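Local coordinates for beta sliding clamp (Pseudomonas aeruginosa, PDB 6AMS), which probably encircles DNA as a ring-shaped head-to-tail homodimer and tethers DNA polymerases and other proteins to it, making replication processive, at residues A[49-54]-A[231-236]; A[161-166]-A[189-194]; A[278-283]-A[321-326]; A[286-291]-A[310-315]. All blocks are in the same frame, centred on the assembly; numbering follows the deposited sequence.

In the fold
From the N terminus, the chain runs through the N-terminal domain to residues 49-54, which pair only after a long excursion with 231-236; contact 1 thus closes the largest loop and joins the N-terminal and central domains through one eight-stranded sheet. Within that loop, contact 2 (161-166 with 189-194) pairs two strands of the central domain about 22 Å away, centre to centre. Contacts 3 and 4 both come after contact 1 has closed and lie inside the C-terminal domain. Contact 3 (278-283 with 321-326) encloses contact 4 (286-291 with 310-315), and strand 281-287 serves both, one near each end, their centres about 21 Å apart. No two of the four loops cross.

Contact 1. Residues A[49-54]-A[231-236]; sequences LEVELV and FTFTSK
Val54 and Thr232 form an antiparallel hydrogen-bonded pair, their side chains side by side on one face of the sheet: Val54 N donates to Thr232 O at 3.0 Å and Thr232 N returns a bond to Val54 O at 3.1 Å. Thr232 OG1 sits between its backbone N and carbonyl carbon (chi1 55°), a torsion that brings it within 3.2 Å of Val54 CB. This is packing rather than polar contact, and the hydroxyl finds its hydrogen-bonding partner in Arg56, further along the same strand as Val54. Glu52 and Thr234 form the next such pair, with side chains on the same face as Val54 and Thr232, and Glu52 N reaches Thr234 O at 2.7 Å. Because the short strand axes run at 173° to each other and approach to 4.6 Å, the pairing is nearly ideal antiparallel. It joins strand 51-58 of the N-terminal domain to strand 231-236 of the central domain, so one eight-stranded antiparallel sheet runs across the domain boundary, as in the continuous sheets of sliding-clamp rings. At the far end Glu50, ahead of the regular strand, takes a bond on its O from Lys236 N at 2.8 Å. The carboxylate of Glu50 turns elsewhere, its OE2 accepting a weak bond from Gly200 N. On the face of Val51, Leu53 and Phe233 the contacts are largely apolar: Leu53 CD1 lies at the edge of the Phe233 ring and 3.9 Å from Phe231 CB, while Val51 CG1 meets Phe233 CE2 at 3.7 Å. Leu207 of helix 198-207 packs against Leu53 and Phe231.

Contact 2. Residues A[161-166]-A[189-194]; sequences EVNGGT and QDRHQV
Glu161 OE1 accepts a hydrogen bond from Gln193 NE2 at 2.6 Å and a second, weak one from the Tyr245 hydroxyl. The bond to Gln193 uses the anti lone pair of OE1, and the carboxylate and amide planes lie only 8° apart, so the two groups are nearly coplanar. With CG opposite the backbone N (chi1 175°) and an extended chain beyond it, Glu161 runs beside Gln193 in the same direction. Over this pair spreads the guanidinium of Arg191: Gln193 NE2 stands 3.3 Å from its plane, over its centre, and Glu161 OE1 also approaches a face rather than an N-H. The 4.1 Å between Glu161 OE1 and Arg191 NE is therefore an attraction of charges without a salt bridge, and it would probably favour the ionised carboxylate. The backbones form an antiparallel pair, Val162 N to His192 O at 2.8 Å and His192 N to Val162 O at 3.0 Å, which adds strand 192-197 to the border of an eight-stranded sheet within the chain, next to strand 157-163. That neighbour leads into a beta hairpin with a two-residue type II' turn, Asn163 to Thr166, in which Gly164 takes the positive phi at the first corner. Where the turn departs, the aliphatic part of Arg191 packs against the Asn163 amide, Asn163 CG to Arg191 CG 3.6 Å, with amide and guanidinium planes at 90°. On the reverse face Val162 and His192 both rest on Leu126, from strand 126-131 of the other eight-stranded sheet.

Contact 3. Residues A[278-283]-A[321-326]; sequences KYRGIR and NVSYLL
Arg280 meets the start of helix 322-329 through both its backbone and its side chain. Its carbonyl O takes a nearly straight bond from Val322 N at 2.9 Å (170° at the hydrogen), while NE donates to Ser323 OG at 3.1 Å, the hydroxyl lying 15° out of the guanidinium plane. Bends at chi2 and chi3 fold the arginine chain back over the helix start, so that Val322 CG1 lies over one guanidinium face, 3.7 Å from Arg280 NE. Deeper in, Ile282 CD1 touches Val322 CG2 at 4.1 Å and Ile282 CG2 approaches Leu325 CD1 at 4.3 Å. Behind these residues stands helix 261-272, whose Ala272 packs on both Arg280 and Val322. Asn321 fixes the helix start: OD1 accepts from Tyr324 N at 3.3 Å and, weakly, from Ser323 N. The donor Tyr324 N stands above the plane of the side-chain carbonyl, not on a lone pair. An antiparallel non-hydrogen-bonded bridge to Gly281 marks Asn321 as the end of strand 316-321, and the bonds to its OD1 mark it as the N-cap of the helix, a direct strand-to-helix junction in the C-terminal domain of the clamp.

Contact 4. Residues A[286-291]-A[310-315]; sequences LSNGLL and EYNGGN
A type II beta turn from Ser287 to Leu290, the tip of the hairpin between strands 281-287 and 290-296, is embraced here by the loop 310-315 that leads into strand 316-321. Glycine suits the second corner, where Gly289 has a positive phi of 55°; its N donates to Tyr311 O at 3.0 Å, tying the loop backbone to the turn. The first corner supplies a side chain: Asn288 OD1 accepts from Gly313 N at 2.8 Å, almost linear at the hydrogen (175°). Gly313 itself has backbone angles that suit only glycine, and its N lies over one face of the Tyr311 ring, offset toward the rim. At the ring's edge the Ser287 carbonyl comes near its plane, 3.5 Å from O to Tyr311 CD2, and the Tyr311 hydroxyl donates to a lone pair of Gly314 O, a bond that helps fix the ring. Leu290, whose side chain starts away from this loop, packs on Arg103 of the second subunit. Val257 of strand 255-260 touches both Leu286 and Tyr311. On the ring face opposite Gly313, Leu286 CD2 makes a CH-pi contact 3.5 Å from the Tyr311 ring centroid, 11° off the normal.

Contact 1. Residues A[49-54]-A[231-236]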
loop_
_atom_site.group_PDB
_atom_site.type_symbol
_atom_site.label_atom_id
_atom_site.label_comp_id
_atom_site.label_asym_id
_atom_site.label_seq_id
_atom_site.Cartn_x
_atom_site.Cartn_y
_atom_site.Cartn_z
ATOM N N LEU A 49 2.402 20.767 -15.642
ATOM C CA LEU A 49 3.208 21.522 -16.628
ATOM C C LEU A 49 3.792 20.660 -17.751
ATOM O O LEU A 49 4.418 21.173 -18.666
ATOM C CB LEU A 49 4.276 22.456 -16.022
ATOM C CG LEU A 49 3.866 23.430 -14.924
ATOM C CD1 LEU A 49 5.062 23.791 -14.065
ATOM C CD2 LEU A 49 3.230 24.674 -15.518
ATOM N N GLU A 50 3.576 19.354 -17.675
ATOM C CA GLU A 50 4.043 18.441 -18.699
ATOM C C GLU A 50 2.830 17.832 -19.368
ATOM O O GLU A 50 2.794 17.613 -20.572
ATOM C CB GLU A 50 4.893 17.332 -18.074
ATOM C CG GLU A 50 5.298 16.228 -19.042
ATOM C CD GLU A 50 5.919 15.020 -18.360
ATOM O OE1 GLU A 50 6.913 15.183 -17.623
ATOM O OE2 GLU A 50 5.421 13.894 -18.576
ATOM N N VAL A 51 1.816 17.595 -18.552
ATOM C CA VAL A 51 0.586 16.971 -18.984
ATOM C C VAL A 51 -0.610 17.808 -18.571
ATOM O O VAL A 51 -0.648 18.332 -17.471
ATOM C CB VAL A 51 0.486 15.561 -18.359
ATOM C CG1 VAL A 51 -0.914 14.981 -18.445
ATOM C CG2 VAL A 51 1.496 14.628 -18.995
ATOM N N GLU A 52 -1.562 17.980 -19.476
ATOM C CA GLU A 52 -2.779 18.686 -19.146
ATOM C C GLU A 52 -3.950 17.742 -19.392
ATOM O O GLU A 52 -4.029 17.108 -20.434
ATOM C CB GLU A 52 -2.935 19.959 -19.968
ATOM C CG GLU A 52 -3.972 20.899 -19.385
ATOM C CD GLU A 52 -4.220 22.117 -20.242
ATOM O OE1 GLU A 52 -4.964 22.008 -21.233
ATOM O OE2 GLU A 52 -3.683 23.189 -19.908
ATOM N N LEU A 53 -4.842 17.634 -18.419
ATOM C CA LEU A 53 -6.011 16.781 -18.553
ATOM C C LEU A 53 -7.284 17.609 -18.391
ATOM O O LEU A 53 -7.405 18.402 -17.464
ATOM C CB LEU A 53 -5.958 15.633 -17.548
ATOM C CG LEU A 53 -6.993 14.517 -17.681
ATOM C CD1 LEU A 53 -7.029 13.964 -19.094
ATOM C CD2 LEU A 53 -6.711 13.413 -16.681
ATOM N N VAL A 54 -8.234 17.409 -19.297
ATOM C CA VAL A 54 -9.492 18.140 -19.263
ATOM C C VAL A 54 -10.699 17.208 -19.234
ATOM O O VAL A 54 -10.792 16.265 -20.012
ATOM C CB VAL A 54 -9.605 19.111 -20.450
ATOM C CG1 VAL A 54 -10.931 19.854 -20.431
ATOM C CG2 VAL A 54 -8.443 20.086 -20.440
ATOM N N PHE A 231 -12.462 12.640 -21.875
ATOM C CA PHE A 231 -11.357 13.555 -21.656
ATOM C C PHE A 231 -10.504 13.934 -22.856
ATOM O O PHE A 231 -10.517 13.273 -23.883
ATOM C CB PHE A 231 -10.418 12.896 -20.645
ATOM C CG PHE A 231 -9.733 11.675 -21.182
ATOM C CD1 PHE A 231 -8.597 11.792 -21.956
ATOM C CD2 PHE A 231 -10.243 10.416 -20.941
ATOM C CE1 PHE A 231 -7.972 10.677 -22.467
ATOM C CE2 PHE A 231 -9.625 9.293 -21.448
ATOM C CZ PHE A 231 -8.487 9.423 -22.212
ATOM N N THR A 232 -9.765 15.022 -22.694
ATOM C CA THR A 232 -8.805 15.472 -23.688
ATOM C C THR A 232 -7.489 15.564 -22.925
ATOM O O THR A 232 -7.357 16.309 -21.961
ATOM C CB THR A 232 -9.163 16.802 -24.370
ATOM O OG1 THR A 232 -9.377 17.809 -23.384
ATOM C CG2 THR A 232 -10.407 16.658 -25.211
ATOM N N PHE A 233 -6.526 14.775 -23.367
ATOM C CA PHE A 233 -5.226 14.666 -22.745
ATOM C C PHE A 233 -4.173 15.292 -23.596
ATOM O O PHE A 233 -4.154 15.092 -24.717
ATOM C CB PHE A 233 -4.950 13.180 -22.531
ATOM C CG PHE A 233 -3.536 12.825 -22.160
ATOM C CD1 PHE A 233 -2.562 12.728 -23.106
ATOM C CD2 PHE A 233 -3.220 12.462 -20.887
ATOM C CE1 PHE A 233 -1.291 12.366 -22.780
ATOM C CE2 PHE A 233 -1.954 12.078 -20.556
ATOM C CZ PHE A 233 -0.985 12.035 -21.498
ATOM N N THR A 234 -3.305 16.089 -23.036
ATOM C CA THR A 234 -2.232 16.699 -23.794
ATOM C C THR A 234 -0.928 16.588 -23.035
ATOM O O THR A 234 -0.867 16.880 -21.853
ATOM C CB THR A 234 -2.541 18.183 -24.111
ATOM O OG1 THR A 234 -3.727 18.257 -24.896
ATOM C CG2 THR A 234 -1.431 18.791 -24.941
ATOM N N SER A 235 0.108 16.140 -23.720
ATOM C CA SER A 235 1.421 15.976 -23.103
ATOM C C SER A 235 2.414 16.719 -23.944
ATOM O O SER A 235 2.333 16.678 -25.153
ATOM C CB SER A 235 1.795 14.491 -23.009
ATOM O OG SER A 235 3.082 14.360 -22.469
ATOM N N LYS A 236 3.416 17.274 -23.302
ATOM C CA LYS A 236 4.583 17.809 -23.973
ATOM C C LYS A 236 5.442 16.592 -24.358
ATOM O O LYS A 236 5.387 15.563 -23.759
ATOM C CB LYS A 236 5.420 18.690 -23.059
ATOM C CG LYS A 236 5.038 20.141 -23.028
ATOM C CD LYS A 236 5.924 20.870 -22.057
ATOM C CE LYS A 236 6.033 22.350 -22.385
ATOM N NZ LYS A 236 7.302 22.978 -21.919
#

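Contact 2. Residues A[161-166]-A[189-194]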
loop_
_atom_site.group_PDB
_atom_site.type_symbol
_atom_site.label_atom_id
_atom_site.label_comp_id
_atom_site.label_asym_id
_atom_site.label_seq_id
_atom_site.Cartn_x
_atom_site.Cartn_y
_atom_site.Cartn_z
ATOM N N GLU A 161 5.795 5.679 -32.974
ATOM C CA GLU A 161 6.204 5.849 -34.367
ATOM C C GLU A 161 5.086 5.389 -35.290
ATOM O O GLU A 161 4.555 4.273 -35.127
ATOM C CB GLU A 161 7.443 4.996 -34.629
ATOM C CG GLU A 161 7.939 4.948 -36.071
ATOM C CD GLU A 161 9.082 3.977 -36.237
ATOM O OE1 GLU A 161 10.243 4.392 -36.016
ATOM O OE2 GLU A 161 8.805 2.801 -36.589
ATOM N N VAL A 162 4.747 6.237 -36.258
ATOM C CA VAL A 162 3.851 5.852 -37.330
ATOM C C VAL A 162 4.637 5.739 -38.637
ATOM O O VAL A 162 5.381 6.665 -39.023
ATOM C CB VAL A 162 2.728 6.885 -37.509
ATOM C CG1 VAL A 162 1.804 6.457 -38.639
ATOM C CG2 VAL A 162 1.980 7.057 -36.201
ATOM N N ASN A 163 4.478 4.607 -39.315
ATOM C CA ASN A 163 5.240 4.340 -40.547
ATOM C C ASN A 163 4.547 3.303 -41.369
ATOM O O ASN A 163 4.200 2.225 -40.870
ATOM C CB ASN A 163 6.643 3.820 -40.228
ATOM C CG ASN A 163 7.593 3.949 -41.400
ATOM O OD1 ASN A 163 7.255 4.529 -42.429
ATOM N ND2 ASN A 163 8.798 3.414 -41.239
ATOM N N GLY A 164 4.377 3.607 -42.650
ATOM C CA GLY A 164 3.435 2.856 -43.466
ATOM C C GLY A 164 2.111 3.026 -42.759
ATOM O O GLY A 164 1.754 4.148 -42.383
ATOM N N GLY A 165 1.409 1.930 -42.516
ATOM C CA GLY A 165 0.150 1.999 -41.743
ATOM C C GLY A 165 0.315 1.636 -40.277
ATOM O O GLY A 165 -0.690 1.342 -39.617
ATOM N N THR A 166 1.567 1.596 -39.792
ATOM C CA THR A 166 1.910 0.834 -38.575
ATOM C C THR A 166 2.154 1.794 -37.419
ATOM O O THR A 166 2.882 2.794 -37.556
ATOM C CB THR A 166 3.154 -0.063 -38.823
ATOM O OG1 THR A 166 2.790 -1.097 -39.738
ATOM C CG2 THR A 166 3.667 -0.735 -37.576
ATOM N N GLN A 189 2.058 8.090 -45.123
ATOM C CA GLN A 189 2.593 9.433 -45.143
ATOM C C GLN A 189 4.063 9.306 -44.822
ATOM O O GLN A 189 4.670 8.278 -45.074
ATOM C CB GLN A 189 1.906 10.255 -44.090
ATOM N N ASP A 190 4.696 10.361 -44.348
ATOM C CA ASP A 190 6.081 10.183 -43.947
ATOM C C ASP A 190 6.187 9.579 -42.548
ATOM O O ASP A 190 5.206 9.410 -41.839
ATOM C CB ASP A 190 6.895 11.439 -44.103
ATOM C CG ASP A 190 7.139 11.765 -45.523
ATOM O OD1 ASP A 190 6.937 10.906 -46.396
ATOM O OD2 ASP A 190 7.529 12.908 -45.765
ATOM N N ARG A 191 7.372 9.153 -42.181
ATOM C CA ARG A 191 7.525 8.626 -40.843
ATOM C C ARG A 191 7.298 9.722 -39.798
ATOM O O ARG A 191 7.682 10.851 -39.956
ATOM C CB ARG A 191 8.861 7.943 -40.656
ATOM C CG ARG A 191 8.795 6.816 -39.658
ATOM C CD ARG A 191 10.168 6.295 -39.354
ATOM N NE ARG A 191 10.998 7.349 -38.808
ATOM C CZ ARG A 191 12.293 7.235 -38.577
ATOM N NH1 ARG A 191 12.948 8.260 -38.082
ATOM N NH2 ARG A 191 12.925 6.108 -38.857
ATOM N N HIS A 192 6.607 9.378 -38.751
ATOM C CA HIS A 192 6.333 10.298 -37.710
ATOM C C HIS A 192 6.763 9.631 -36.425
ATOM O O HIS A 192 6.352 8.512 -36.149
ATOM C CB HIS A 192 4.853 10.608 -37.660
ATOM C CG HIS A 192 4.433 11.719 -38.553
ATOM N ND1 HIS A 192 3.645 11.521 -39.655
ATOM C CD2 HIS A 192 4.692 13.041 -38.510
ATOM C CE1 HIS A 192 3.461 12.665 -40.269
ATOM N NE2 HIS A 192 4.074 13.607 -39.588
ATOM N N GLN A 193 7.603 10.318 -35.667
ATOM C CA GLN A 193 8.067 9.838 -34.402
ATOM C C GLN A 193 7.872 10.862 -33.326
ATOM O O GLN A 193 8.073 12.018 -33.556
ATOM C CB GLN A 193 9.525 9.484 -34.459
ATOM C CG GLN A 193 9.880 8.333 -35.379
ATOM C CD GLN A 193 11.288 7.838 -35.193
ATOM O OE1 GLN A 193 12.181 8.585 -34.897
ATOM N NE2 GLN A 193 11.478 6.579 -35.368
ATOM N N VAL A 194 7.377 10.431 -32.177
ATOM C CA VAL A 194 7.296 11.296 -30.989
ATOM C C VAL A 194 7.796 10.546 -29.765
ATOM O O VAL A 194 7.678 9.334 -29.688
ATOM C CB VAL A 194 5.868 11.841 -30.707
ATOM C CG1 VAL A 194 5.376 12.671 -31.883
ATOM C CG2 VAL A 194 4.870 10.721 -30.374
#

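Contact 3. Residues A[278-283]-A[321-326]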
loop_
_atom_site.group_PDB
_atom_site.type_symbol
_atom_site.label_atom_id
_atom_site.label_comp_id
_atom_site.label_asym_id
_atom_site.label_seq_id
_atom_site.Cartn_x
_atom_site.Cartn_y
_atom_site.Cartn_z
ATOM N N LYS A 278 21.704 -5.297 -5.562
ATOM C CA LYS A 278 21.857 -4.157 -6.468
ATOM C C LYS A 278 22.072 -4.549 -7.949
ATOM O O LYS A 278 21.404 -3.981 -8.825
ATOM C CB LYS A 278 22.986 -3.216 -6.006
ATOM C CG LYS A 278 23.258 -2.048 -6.972
ATOM C CD LYS A 278 24.381 -1.142 -6.465
ATOM C CE LYS A 278 24.818 -0.134 -7.529
ATOM N NZ LYS A 278 26.104 0.509 -7.124
ATOM N N TYR A 279 23.004 -5.472 -8.237
ATOM C CA TYR A 279 23.331 -5.851 -9.621
ATOM C C TYR A 279 22.457 -6.972 -10.211
ATOM O O TYR A 279 22.329 -7.100 -11.428
ATOM C CB TYR A 279 24.832 -6.170 -9.755
ATOM C CG TYR A 279 25.685 -4.962 -9.475
ATOM C CD1 TYR A 279 25.712 -3.899 -10.386
ATOM C CD2 TYR A 279 26.454 -4.854 -8.291
ATOM C CE1 TYR A 279 26.485 -2.761 -10.150
ATOM C CE2 TYR A 279 27.247 -3.725 -8.058
ATOM C CZ TYR A 279 27.256 -2.685 -8.997
ATOM O OH TYR A 279 28.009 -1.556 -8.776
ATOM N N ARG A 280 21.815 -7.742 -9.347
ATOM C CA ARG A 280 20.885 -8.793 -9.766
ATOM C C ARG A 280 21.386 -9.753 -10.818
ATOM O O ARG A 280 20.656 -10.135 -11.707
ATOM C CB ARG A 280 19.550 -8.167 -10.171
ATOM C CG ARG A 280 18.946 -7.278 -9.096
ATOM C CD ARG A 280 18.193 -8.073 -8.049
ATOM N NE ARG A 280 16.914 -8.531 -8.563
ATOM C CZ ARG A 280 16.067 -9.312 -7.907
ATOM N NH1 ARG A 280 16.343 -9.735 -6.695
ATOM N NH2 ARG A 280 14.931 -9.665 -8.473
ATOM N N GLY A 281 22.648 -10.129 -10.694
ATOM C CA GLY A 281 23.264 -11.049 -11.621
ATOM C C GLY A 281 22.838 -12.493 -11.483
ATOM O O GLY A 281 22.787 -13.056 -10.409
ATOM N N ILE A 282 22.551 -13.093 -12.616
ATOM C CA ILE A 282 22.147 -14.470 -12.686
ATOM C C ILE A 282 23.032 -15.107 -13.748
ATOM O O ILE A 282 23.366 -14.477 -14.736
ATOM C CB ILE A 282 20.656 -14.577 -13.049
ATOM C CG1 ILE A 282 19.992 -15.666 -12.238
ATOM C CG2 ILE A 282 20.452 -14.783 -14.535
ATOM C CD1 ILE A 282 19.717 -15.244 -10.819
ATOM N N ARG A 283 23.443 -16.343 -13.528
ATOM C CA ARG A 283 24.283 -17.027 -14.486
ATOM C C ARG A 283 23.503 -18.136 -15.154
ATOM O O ARG A 283 22.834 -18.921 -14.507
ATOM C CB ARG A 283 25.519 -17.594 -13.814
ATOM C CG ARG A 283 26.493 -18.231 -14.782
ATOM C CD ARG A 283 27.651 -18.892 -14.065
ATOM N NE ARG A 283 27.264 -20.167 -13.480
ATOM C CZ ARG A 283 28.095 -20.965 -12.826
ATOM N NH1 ARG A 283 29.357 -20.612 -12.668
ATOM N NH2 ARG A 283 27.661 -22.105 -12.321
ATOM N N ASN A 321 20.871 -9.637 -15.969
ATOM C CA ASN A 321 20.155 -9.038 -14.859
ATOM C C ASN A 321 18.808 -9.749 -14.792
ATOM O O ASN A 321 18.088 -9.793 -15.778
ATOM C CB ASN A 321 20.017 -7.539 -15.102
ATOM C CG ASN A 321 19.192 -6.826 -14.057
ATOM O OD1 ASN A 321 18.144 -7.311 -13.615
ATOM N ND2 ASN A 321 19.637 -5.643 -13.698
ATOM N N VAL A 322 18.535 -10.389 -13.661
ATOM C CA VAL A 322 17.330 -11.197 -13.470
ATOM C C VAL A 322 16.022 -10.422 -13.485
ATOM O O VAL A 322 14.998 -10.937 -13.888
ATOM C CB VAL A 322 17.432 -12.125 -12.229
ATOM C CG1 VAL A 322 17.221 -11.364 -10.930
ATOM C CG2 VAL A 322 16.449 -13.274 -12.340
ATOM N N SER A 323 16.077 -9.181 -13.042
ATOM C CA SER A 323 14.902 -8.316 -13.030
ATOM C C SER A 323 14.460 -8.069 -14.457
ATOM O O SER A 323 13.263 -8.081 -14.742
ATOM C CB SER A 323 15.186 -6.981 -12.353
ATOM O OG SER A 323 15.466 -7.183 -10.968
ATOM N N TYR A 324 15.421 -7.840 -15.343
ATOM C CA TYR A 324 15.130 -7.600 -16.745
ATOM C C TYR A 324 14.418 -8.794 -17.363
ATOM O O TYR A 324 13.448 -8.639 -18.090
ATOM C CB TYR A 324 16.411 -7.311 -17.528
ATOM C CG TYR A 324 17.139 -6.060 -17.107
ATOM C CD1 TYR A 324 16.504 -5.073 -16.380
ATOM C CD2 TYR A 324 18.459 -5.860 -17.465
ATOM C CE1 TYR A 324 17.168 -3.929 -16.001
ATOM C CE2 TYR A 324 19.130 -4.718 -17.093
ATOM C CZ TYR A 324 18.480 -3.757 -16.363
ATOM O OH TYR A 324 19.157 -2.623 -16.001
ATOM N N LEU A 325 14.915 -9.988 -17.074
ATOM C CA LEU A 325 14.320 -11.199 -17.595
ATOM C C LEU A 325 12.899 -11.342 -17.067
ATOM O O LEU A 325 11.988 -11.645 -17.822
ATOM C CB LEU A 325 15.183 -12.417 -17.280
ATOM C CG LEU A 325 16.636 -12.415 -17.762
ATOM C CD1 LEU A 325 17.388 -13.639 -17.291
ATOM C CD2 LEU A 325 16.753 -12.280 -19.263
ATOM N N LEU A 326 12.710 -11.123 -15.771
ATOM C CA LEU A 326 11.359 -11.163 -15.178
ATOM C C LEU A 326 10.392 -10.107 -15.726
ATOM O O LEU A 326 9.198 -10.384 -15.828
ATOM C CB LEU A 326 11.410 -10.998 -13.655
ATOM C CG LEU A 326 12.040 -12.161 -12.928
ATOM C CD1 LEU A 326 12.356 -11.769 -11.503
ATOM C CD2 LEU A 326 11.137 -13.374 -12.972
#

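Contact 4. Residues A[286-291]-A[310-315]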
loop_
_atom_site.group_PDB
_atom_site.type_symbol
_atom_site.label_atom_id
_atom_site.label_comp_id
_atom_site.label_asym_id
_atom_site.label_seq_id
_atom_site.Cartn_x
_atom_site.Cartn_y
_atom_site.Cartn_z
ATOM N N LEU A 286 23.613 -23.004 -20.633
ATOM C CA LEU A 286 22.724 -23.614 -21.584
ATOM C C LEU A 286 23.471 -24.759 -22.252
ATOM O O LEU A 286 24.627 -24.624 -22.670
ATOM C CB LEU A 286 22.271 -22.578 -22.622
ATOM C CG LEU A 286 21.304 -23.077 -23.679
ATOM C CD1 LEU A 286 19.936 -23.367 -23.112
ATOM C CD2 LEU A 286 21.188 -22.049 -24.779
ATOM N N SER A 287 22.790 -25.893 -22.342
ATOM C CA SER A 287 23.285 -27.051 -23.072
ATOM C C SER A 287 22.074 -27.776 -23.604
ATOM O O SER A 287 20.927 -27.431 -23.274
ATOM C CB SER A 287 24.095 -27.960 -22.136
ATOM O OG SER A 287 23.282 -28.381 -21.050
ATOM N N ASN A 288 22.327 -28.779 -24.427
ATOM C CA ASN A 288 21.258 -29.550 -25.078
ATOM C C ASN A 288 20.155 -29.938 -24.090
ATOM O O ASN A 288 20.405 -30.617 -23.091
ATOM C CB ASN A 288 21.851 -30.773 -25.783
ATOM C CG ASN A 288 22.681 -30.395 -27.022
ATOM O OD1 ASN A 288 22.557 -29.299 -27.609
ATOM N ND2 ASN A 288 23.564 -31.293 -27.410
ATOM N N GLY A 289 18.961 -29.428 -24.377
ATOM C CA GLY A 289 17.769 -29.661 -23.590
ATOM C C GLY A 289 17.870 -29.312 -22.122
ATOM O O GLY A 289 17.205 -29.950 -21.307
ATOM N N LEU A 290 18.631 -28.274 -21.784
ATOM C CA LEU A 290 18.843 -27.944 -20.379
ATOM C C LEU A 290 19.332 -26.509 -20.127
ATOM O O LEU A 290 20.303 -26.055 -20.744
ATOM C CB LEU A 290 19.844 -28.944 -19.784
ATOM C CG LEU A 290 20.008 -28.933 -18.243
ATOM C CD1 LEU A 290 18.781 -29.501 -17.534
ATOM C CD2 LEU A 290 21.268 -29.673 -17.808
ATOM N N LEU A 291 18.668 -25.837 -19.180
ATOM C CA LEU A 291 19.087 -24.522 -18.676
ATOM C C LEU A 291 19.346 -24.551 -17.170
ATOM O O LEU A 291 18.440 -24.815 -16.362
ATOM C CB LEU A 291 18.017 -23.476 -18.981
ATOM C CG LEU A 291 18.325 -22.018 -18.646
ATOM C CD1 LEU A 291 19.462 -21.480 -19.496
ATOM C CD2 LEU A 291 17.044 -21.212 -18.848
ATOM N N GLU A 310 13.653 -26.442 -24.723
ATOM C CA GLU A 310 13.929 -27.027 -26.015
ATOM C C GLU A 310 15.083 -26.242 -26.584
ATOM O O GLU A 310 14.952 -25.058 -26.863
ATOM C CB GLU A 310 12.714 -26.908 -26.919
ATOM C CG GLU A 310 11.547 -27.780 -26.500
ATOM C CD GLU A 310 10.239 -27.280 -27.058
ATOM O OE1 GLU A 310 10.269 -26.293 -27.813
ATOM O OE2 GLU A 310 9.187 -27.858 -26.739
ATOM N N TYR A 311 16.210 -26.919 -26.767
ATOM C CA TYR A 311 17.413 -26.295 -27.289
ATOM C C TYR A 311 18.411 -27.335 -27.781
ATOM O O TYR A 311 18.662 -28.336 -27.113
ATOM C CB TYR A 311 18.085 -25.403 -26.226
ATOM C CG TYR A 311 19.442 -24.918 -26.665
ATOM C CD1 TYR A 311 19.562 -24.069 -27.748
ATOM C CD2 TYR A 311 20.602 -25.397 -26.079
ATOM C CE1 TYR A 311 20.792 -23.655 -28.194
ATOM C CE2 TYR A 311 21.841 -24.984 -26.519
ATOM C CZ TYR A 311 21.925 -24.112 -27.579
ATOM O OH TYR A 311 23.141 -23.686 -28.034
ATOM N N ASN A 312 18.954 -27.109 -28.970
ATOM C CA ASN A 312 19.982 -27.998 -29.532
ATOM C C ASN A 312 21.141 -27.192 -30.117
ATOM O O ASN A 312 20.954 -26.405 -31.044
ATOM C CB ASN A 312 19.359 -28.883 -30.624
ATOM C CG ASN A 312 19.901 -30.303 -30.593
ATOM O OD1 ASN A 312 19.654 -31.066 -29.634
ATOM N ND2 ASN A 312 20.648 -30.671 -31.632
ATOM N N GLY A 313 22.339 -27.391 -29.585
ATOM C CA GLY A 313 23.493 -26.661 -30.081
ATOM C C GLY A 313 24.582 -26.517 -29.059
ATOM O O GLY A 313 24.534 -27.131 -28.017
ATOM N N GLY A 314 25.554 -25.671 -29.377
ATOM C CA GLY A 314 26.721 -25.427 -28.529
ATOM C C GLY A 314 26.378 -24.931 -27.137
ATOM O O GLY A 314 25.331 -24.304 -26.910
ATOM N N ASN A 315 27.263 -25.241 -26.196
ATOM C CA ASN A 315 27.119 -24.781 -24.823
ATOM C C ASN A 315 27.276 -23.274 -24.784
ATOM O O ASN A 315 28.029 -22.711 -25.578
ATOM C CB ASN A 315 28.161 -25.422 -23.896
ATOM C CG ASN A 315 27.839 -26.860 -23.554
ATOM O OD1 ASN A 315 26.711 -27.335 -23.723
ATOM N ND2 ASN A 315 28.867 -27.587 -23.124
#